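Side-chain contacts in DCN1-like protein 3 (PDB 4GBA), which contributes to the neddylation of cullins by transferring NEDD8 from N-terminally acetylated NEDD8-conjugating E2 enzymes to cullin–RBX complexes: residues A[43-48]-A[126-131]; A[47-52]-A[96-101]. All coordinates share one frame; numbering follows the deposited sequence.

In the fold
Both interactions start from helix 42-50 of the DCUN1 domain and lie near the middle of the chain. Interaction 1 joins this helix to the end of helix 119-129. It is purely apolar across the contact, and it borders the place where the modified residue of the bound peptide packs. Interaction 2 joins the C-terminal part of the same helix to helix 93-107. It adds a hydrogen bond from W49 to the exposed D98, while W49 and L99 are buried. The two also meet directly. L46 touches L99, and W126 and Y100 are probably hydrogen-bonded through their side chains.

Interaction 1: A[43-48]-A[126-131]; sequences RVLLLA and WKLVFT
L45 and L128 reach out from their helices and pass one another side by side, pointing in opposite directions. The tip of each therefore lies beside the inner part of the other. CD2 of L128 rests against CB of L45 at 3.8 Å. CD2 of L45 in turn lies against the branch point of L128, 4.1 Å from its CG. In L45 the CG is anti to the backbone N (chi1 175°), which carries the branched end toward helix 119-129. The CD2 methyl of L45 also reaches V129. CD2 of L45 lies 4.0 Å from CA of V129 and a little further from its CB. This methyl thus sits where L128 and V129 meet, touching L128 at its branch point and one methyl, and V129 at CA and CB. All these contacts are van der Waals packing.

Helices 42-50 and 119-129 both belong to the DCUN1 (PONY) domain, which binds the acetylated E2 N-terminus. The modified residue of the bound peptide packs on V44, L45, A48 and L128. The leucine pair is therefore part of the wall of the peptide site, consistent with an apolar pocket for an acetylated end. T103 of helix 93-107 touches both L45 and V129, and F106 also packs on L45.

L128 stands in the last turn of its helix, and F130 is the first residue to leave helical geometry. The carbonyl oxygen of L128 accepts a backbone bond from T131, with T131 N 3.1 Å from L128 O. The T131 hydroxyl also approaches this oxygen, but its short distance makes that bond doubtful.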
loop_
_atom_site.group_PDB
_atom_site.type_symbol
_atom_site.label_atom_id
_atom_site.label_comp_id
_atom_site.label_asym_id
_atom_site.label_seq_id
_atom_site.Cartn_x
_atom_site.Cartn_y
_atom_site.Cartn_z
ATOM N N ARG A 43 0.048 -6.807 6.848
ATOM C CA ARG A 43 -0.416 -6.342 8.156
ATOM C C ARG A 43 0.158 -4.997 8.543
ATOM O O ARG A 43 -0.478 -4.240 9.271
ATOM C CB ARG A 43 -0.058 -7.330 9.249
ATOM C CG ARG A 43 -0.997 -8.483 9.365
ATOM C CD ARG A 43 -0.273 -9.624 10.013
ATOM N NE ARG A 43 -0.937 -10.883 9.738
ATOM C CZ ARG A 43 -0.575 -12.033 10.283
ATOM N NH1 ARG A 43 0.452 -12.050 11.127
ATOM N NH2 ARG A 43 -1.242 -13.150 9.989
ATOM N N VAL A 44 1.375 -4.719 8.077
ATOM C CA VAL A 44 2.033 -3.450 8.375
ATOM C C VAL A 44 1.379 -2.317 7.586
ATOM O O VAL A 44 1.169 -1.221 8.120
ATOM C CB VAL A 44 3.562 -3.521 8.127
ATOM C CG1 VAL A 44 4.208 -2.160 8.344
ATOM C CG2 VAL A 44 4.189 -4.589 9.052
ATOM N N LEU A 45 1.043 -2.588 6.326
ATOM C CA LEU A 45 0.198 -1.670 5.565
ATOM C C LEU A 45 -1.141 -1.427 6.314
ATOM O O LEU A 45 -1.579 -0.278 6.460
ATOM C CB LEU A 45 -0.040 -2.193 4.140
ATOM C CG LEU A 45 -1.001 -1.384 3.257
ATOM C CD1 LEU A 45 -0.389 -0.025 2.845
ATOM C CD2 LEU A 45 -1.436 -2.198 2.031
ATOM N N LEU A 46 -1.770 -2.491 6.817
ATOM C CA LEU A 46 -3.031 -2.340 7.580
ATOM C C LEU A 46 -2.853 -1.469 8.825
ATOM O O LEU A 46 -3.674 -0.608 9.107
ATOM C CB LEU A 46 -3.608 -3.693 7.983
ATOM C CG LEU A 46 -4.041 -4.611 6.846
ATOM C CD1 LEU A 46 -4.793 -5.837 7.386
ATOM C CD2 LEU A 46 -4.903 -3.845 5.882
ATOM N N LEU A 47 -1.764 -1.693 9.553
ATOM C CA LEU A 47 -1.428 -0.881 10.717
ATOM C C LEU A 47 -1.289 0.587 10.342
ATOM O O LEU A 47 -1.912 1.442 10.964
ATOM C CB LEU A 47 -0.126 -1.383 11.345
ATOM C CG LEU A 47 0.005 -1.492 12.861
ATOM C CD1 LEU A 47 -1.287 -2.035 13.513
ATOM C CD2 LEU A 47 1.229 -2.363 13.231
ATOM N N ALA A 48 -0.467 0.881 9.332
ATOM C CA ALA A 48 -0.275 2.248 8.861
ATOM C C ALA A 48 -1.620 2.864 8.454
ATOM O O ALA A 48 -1.888 4.033 8.722
ATOM C CB ALA A 48 0.721 2.286 7.678
ATOM N N TRP A 126 0.632 -2.085 -5.205
ATOM C CA TRP A 126 -0.481 -2.791 -5.829
ATOM C C TRP A 126 -0.518 -4.255 -5.419
ATOM O O TRP A 126 -1.575 -4.770 -5.081
ATOM C CB TRP A 126 -0.436 -2.671 -7.345
ATOM C CG TRP A 126 -1.363 -1.622 -7.875
ATOM C CD1 TRP A 126 -2.618 -1.334 -7.427
ATOM C CD2 TRP A 126 -1.097 -0.712 -8.945
ATOM N NE1 TRP A 126 -3.160 -0.309 -8.157
ATOM C CE2 TRP A 126 -2.249 0.096 -9.096
ATOM C CE3 TRP A 126 -0.003 -0.506 -9.796
ATOM C CZ2 TRP A 126 -2.337 1.098 -10.077
ATOM C CZ3 TRP A 126 -0.088 0.493 -10.759
ATOM C CH2 TRP A 126 -1.251 1.281 -10.895
ATOM N N LYS A 127 0.638 -4.918 -5.460
ATOM C CA LYS A 127 0.769 -6.302 -5.008
ATOM C C LYS A 127 0.342 -6.441 -3.542
ATOM O O LYS A 127 -0.430 -7.324 -3.185
ATOM C CB LYS A 127 2.223 -6.734 -5.149
ATOM C CG LYS A 127 2.464 -8.231 -5.158
ATOM C CD LYS A 127 3.921 -8.550 -5.555
ATOM C CE LYS A 127 4.378 -7.697 -6.761
ATOM N NZ LYS A 127 5.776 -7.978 -7.267
ATOM N N LEU A 128 0.863 -5.560 -2.698
ATOM C CA LEU A 128 0.545 -5.570 -1.284
ATOM C C LEU A 128 -0.958 -5.347 -0.988
ATOM O O LEU A 128 -1.580 -6.126 -0.252
ATOM C CB LEU A 128 1.408 -4.545 -0.532
ATOM C CG LEU A 128 1.525 -4.799 0.976
ATOM C CD1 LEU A 128 2.046 -6.210 1.218
ATOM C CD2 LEU A 128 2.413 -3.767 1.640
ATOM N N VAL A 129 -1.545 -4.300 -1.560
ATOM C CA VAL A 129 -2.924 -3.946 -1.228
ATOM C C VAL A 129 -3.940 -5.034 -1.635
ATOM O O VAL A 129 -4.961 -5.232 -0.961
ATOM C CB VAL A 129 -3.309 -2.527 -1.764
ATOM C CG1 VAL A 129 -3.499 -2.533 -3.275
ATOM C CG2 VAL A 129 -4.557 -1.999 -1.055
ATOM N N PHE A 130 -3.643 -5.761 -2.707
ATOM C CA PHE A 130 -4.544 -6.809 -3.190
ATOM C C PHE A 130 -4.281 -8.178 -2.552
ATOM O O PHE A 130 -4.853 -9.181 -2.977
ATOM C CB PHE A 130 -4.482 -6.928 -4.722
ATOM C CG PHE A 130 -5.239 -5.840 -5.455
ATOM C CD1 PHE A 130 -6.628 -5.750 -5.355
ATOM C CD2 PHE A 130 -4.569 -4.916 -6.250
ATOM C CE1 PHE A 130 -7.328 -4.762 -6.021
ATOM C CE2 PHE A 130 -5.273 -3.916 -6.925
ATOM C CZ PHE A 130 -6.651 -3.840 -6.813
ATOM N N THR A 131 -3.421 -8.212 -1.537
ATOM C CA THR A 131 -3.031 -9.457 -0.861
ATOM C C THR A 131 -4.181 -10.463 -0.636
ATOM O O THR A 131 -4.050 -11.631 -0.987
ATOM C CB THR A 131 -2.286 -9.166 0.483
ATOM O OG1 THR A 131 -1.019 -8.545 0.210
ATOM C CG2 THR A 131 -2.052 -10.432 1.256
#

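Interaction 2: A[47-52]-A[96-101]; sequences LAWKFQ and FKDLYR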
loop_
_atom_site.group_PDB
_atom_site.type_symbol
_atom_site.label_atom_id
_atom_site.label_comp_id
_atom_site.label_asym_id
_atom_site.label_seq_id
_atom_site.Cartn_x
_atom_site.Cartn_y
_atom_site.Cartn_z
ATOM N N LEU A 47 -1.764 -1.693 9.553
ATOM C CA LEU A 47 -1.428 -0.881 10.717
ATOM C C LEU A 47 -1.289 0.587 10.342
ATOM O O LEU A 47 -1.912 1.442 10.964
ATOM C CB LEU A 47 -0.126 -1.383 11.345
ATOM C CG LEU A 47 0.005 -1.492 12.861
ATOM C CD1 LEU A 47 -1.287 -2.035 13.513
ATOM C CD2 LEU A 47 1.229 -2.363 13.231
ATOM N N ALA A 48 -0.467 0.881 9.332
ATOM C CA ALA A 48 -0.275 2.248 8.861
ATOM C C ALA A 48 -1.620 2.864 8.454
ATOM O O ALA A 48 -1.888 4.033 8.722
ATOM C CB ALA A 48 0.721 2.286 7.678
ATOM N N TRP A 49 -2.453 2.064 7.795
ATOM C CA TRP A 49 -3.799 2.477 7.430
ATOM C C TRP A 49 -4.608 2.878 8.683
ATOM O O TRP A 49 -5.065 4.016 8.793
ATOM C CB TRP A 49 -4.479 1.353 6.632
ATOM C CG TRP A 49 -5.976 1.535 6.386
ATOM C CD1 TRP A 49 -6.595 2.623 5.841
ATOM C CD2 TRP A 49 -7.013 0.571 6.646
ATOM N NE1 TRP A 49 -7.950 2.401 5.743
ATOM C CE2 TRP A 49 -8.235 1.155 6.233
ATOM C CE3 TRP A 49 -7.026 -0.723 7.191
ATOM C CZ2 TRP A 49 -9.463 0.488 6.353
ATOM C CZ3 TRP A 49 -8.247 -1.388 7.309
ATOM C CH2 TRP A 49 -9.450 -0.777 6.892
ATOM N N LYS A 50 -4.749 1.945 9.626
ATOM C CA LYS A 50 -5.400 2.199 10.921
ATOM C C LYS A 50 -4.845 3.418 11.680
ATOM O O LYS A 50 -5.599 4.147 12.325
ATOM C CB LYS A 50 -5.302 0.954 11.806
ATOM C CG LYS A 50 -6.616 0.334 12.108
ATOM C CD LYS A 50 -7.384 0.060 10.852
ATOM C CE LYS A 50 -8.796 -0.389 11.197
ATOM N NZ LYS A 50 -9.392 0.561 12.152
ATOM N N PHE A 51 -3.527 3.634 11.615
ATOM C CA PHE A 51 -2.914 4.779 12.296
ATOM C C PHE A 51 -2.992 6.036 11.440
ATOM O O PHE A 51 -2.575 7.115 11.868
ATOM C CB PHE A 51 -1.447 4.501 12.646
ATOM C CG PHE A 51 -1.253 3.424 13.686
ATOM C CD1 PHE A 51 -2.331 2.698 14.174
ATOM C CD2 PHE A 51 0.006 3.148 14.180
ATOM C CE1 PHE A 51 -2.154 1.711 15.125
ATOM C CE2 PHE A 51 0.195 2.168 15.135
ATOM C CZ PHE A 51 -0.892 1.449 15.610
ATOM N N GLN A 52 -3.500 5.882 10.218
ATOM C CA GLN A 52 -3.613 7.001 9.278
ATOM C C GLN A 52 -2.284 7.738 9.094
ATOM O O GLN A 52 -2.233 8.968 9.218
ATOM C CB GLN A 52 -4.663 8.004 9.770
ATOM C CG GLN A 52 -6.017 7.410 10.104
ATOM C CD GLN A 52 -7.062 8.491 10.308
ATOM O OE1 GLN A 52 -7.468 8.781 11.437
ATOM N NE2 GLN A 52 -7.483 9.113 9.213
ATOM N N PHE A 96 -12.102 -1.747 2.220
ATOM C CA PHE A 96 -11.068 -1.977 1.241
ATOM C C PHE A 96 -10.875 -0.770 0.335
ATOM O O PHE A 96 -9.749 -0.371 0.055
ATOM C CB PHE A 96 -11.318 -3.217 0.395
ATOM C CG PHE A 96 -10.234 -3.450 -0.608
ATOM C CD1 PHE A 96 -9.012 -3.993 -0.213
ATOM C CD2 PHE A 96 -10.399 -3.067 -1.937
ATOM C CE1 PHE A 96 -7.982 -4.187 -1.141
ATOM C CE2 PHE A 96 -9.375 -3.259 -2.876
ATOM C CZ PHE A 96 -8.167 -3.815 -2.477
ATOM N N LYS A 97 -11.973 -0.188 -0.128
ATOM C CA LYS A 97 -11.878 1.005 -0.964
ATOM C C LYS A 97 -11.110 2.081 -0.226
ATOM O O LYS A 97 -10.307 2.792 -0.824
ATOM C CB LYS A 97 -13.266 1.524 -1.377
ATOM C CG LYS A 97 -13.856 0.785 -2.574
ATOM C CD LYS A 97 -15.363 0.992 -2.708
ATOM C CE LYS A 97 -15.705 2.309 -3.389
ATOM N NZ LYS A 97 -17.182 2.458 -3.572
ATOM N N ASP A 98 -11.356 2.195 1.077
ATOM C CA ASP A 98 -10.677 3.210 1.877
ATOM C C ASP A 98 -9.185 2.893 2.030
ATOM O O ASP A 98 -8.342 3.779 1.902
ATOM C CB ASP A 98 -11.337 3.383 3.250
ATOM C CG ASP A 98 -10.716 4.521 4.056
ATOM O OD1 ASP A 98 -11.055 5.698 3.787
ATOM O OD2 ASP A 98 -9.886 4.248 4.954
ATOM N N LEU A 99 -8.875 1.630 2.307
ATOM C CA LEU A 99 -7.503 1.182 2.423
ATOM C C LEU A 99 -6.761 1.413 1.106
ATOM O O LEU A 99 -5.615 1.888 1.091
ATOM C CB LEU A 99 -7.468 -0.300 2.794
ATOM C CG LEU A 99 -6.139 -0.998 2.514
ATOM C CD1 LEU A 99 -5.067 -0.517 3.483
ATOM C CD2 LEU A 99 -6.326 -2.495 2.586
ATOM N N TYR A 100 -7.436 1.075 0.006
ATOM C CA TYR A 100 -6.935 1.324 -1.347
ATOM C C TYR A 100 -6.626 2.808 -1.642
ATOM O O TYR A 100 -5.582 3.117 -2.231
ATOM C CB TYR A 100 -7.894 0.740 -2.392
ATOM C CG TYR A 100 -7.348 0.765 -3.807
ATOM C CD1 TYR A 100 -6.506 -0.244 -4.266
ATOM C CD2 TYR A 100 -7.675 1.795 -4.685
ATOM C CE1 TYR A 100 -5.995 -0.228 -5.555
ATOM C CE2 TYR A 100 -7.167 1.822 -5.991
ATOM C CZ TYR A 100 -6.330 0.808 -6.416
ATOM O OH TYR A 100 -5.821 0.829 -7.701
ATOM N N ARG A 101 -7.505 3.725 -1.237
ATOM C CA ARG A 101 -7.231 5.153 -1.423
ATOM C C ARG A 101 -6.059 5.624 -0.555
ATOM O O ARG A 101 -5.212 6.395 -1.018
ATOM C CB ARG A 101 -8.476 6.016 -1.153
ATOM C CG ARG A 101 -9.749 5.496 -1.821
ATOM C CD ARG A 101 -10.980 6.411 -1.581
ATOM N NE ARG A 101 -11.361 7.108 -2.814
ATOM C CZ ARG A 101 -12.606 7.441 -3.159
ATOM N NH1 ARG A 101 -13.630 7.145 -2.360
ATOM N NH2 ARG A 101 -12.820 8.067 -4.320
#
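W49 lays its indole over the root of L99, with the two side chains crossing at about a right angle. CB of L99 lies 3.8 Å above the indole plane, over its centre. CA of L99 makes a CH-pi contact over the face of the five-membered ring, 3.8 Å from its centroid. CD1 of L99 completes the overlap against CG of W49 at 3.7 Å. On the opposite face, CD of K50 lies toward the rim.

The indole edge does the polar work. NE1 of W49 donates to OD2 of D98 at 2.8 Å, and the bond is nearly straight (172°). OD2 lies nearly in the indole plane. The N-H reaches it on the anti side, somewhat out of the carboxylate plane, which is turned 47° from the indole. This bond, with the packing on both faces, helps set the rotation of the ring and gives the N-H of buried W49 a partner.

The pair joins helices 42-50 and 93-107 in the helical DCUN1 domain. Helix 42-50 ends here in a Schellman motif, with Q52 at positive phi. F102 also meets the indole, and V129 of helix 119-129 touches L99. Placing an alanine at W49 would probably leave D98 without its N-H partner and open a gap over L99. CG of W49 is anti to its backbone N (chi1 170°), which swings the indole toward helix 93-107.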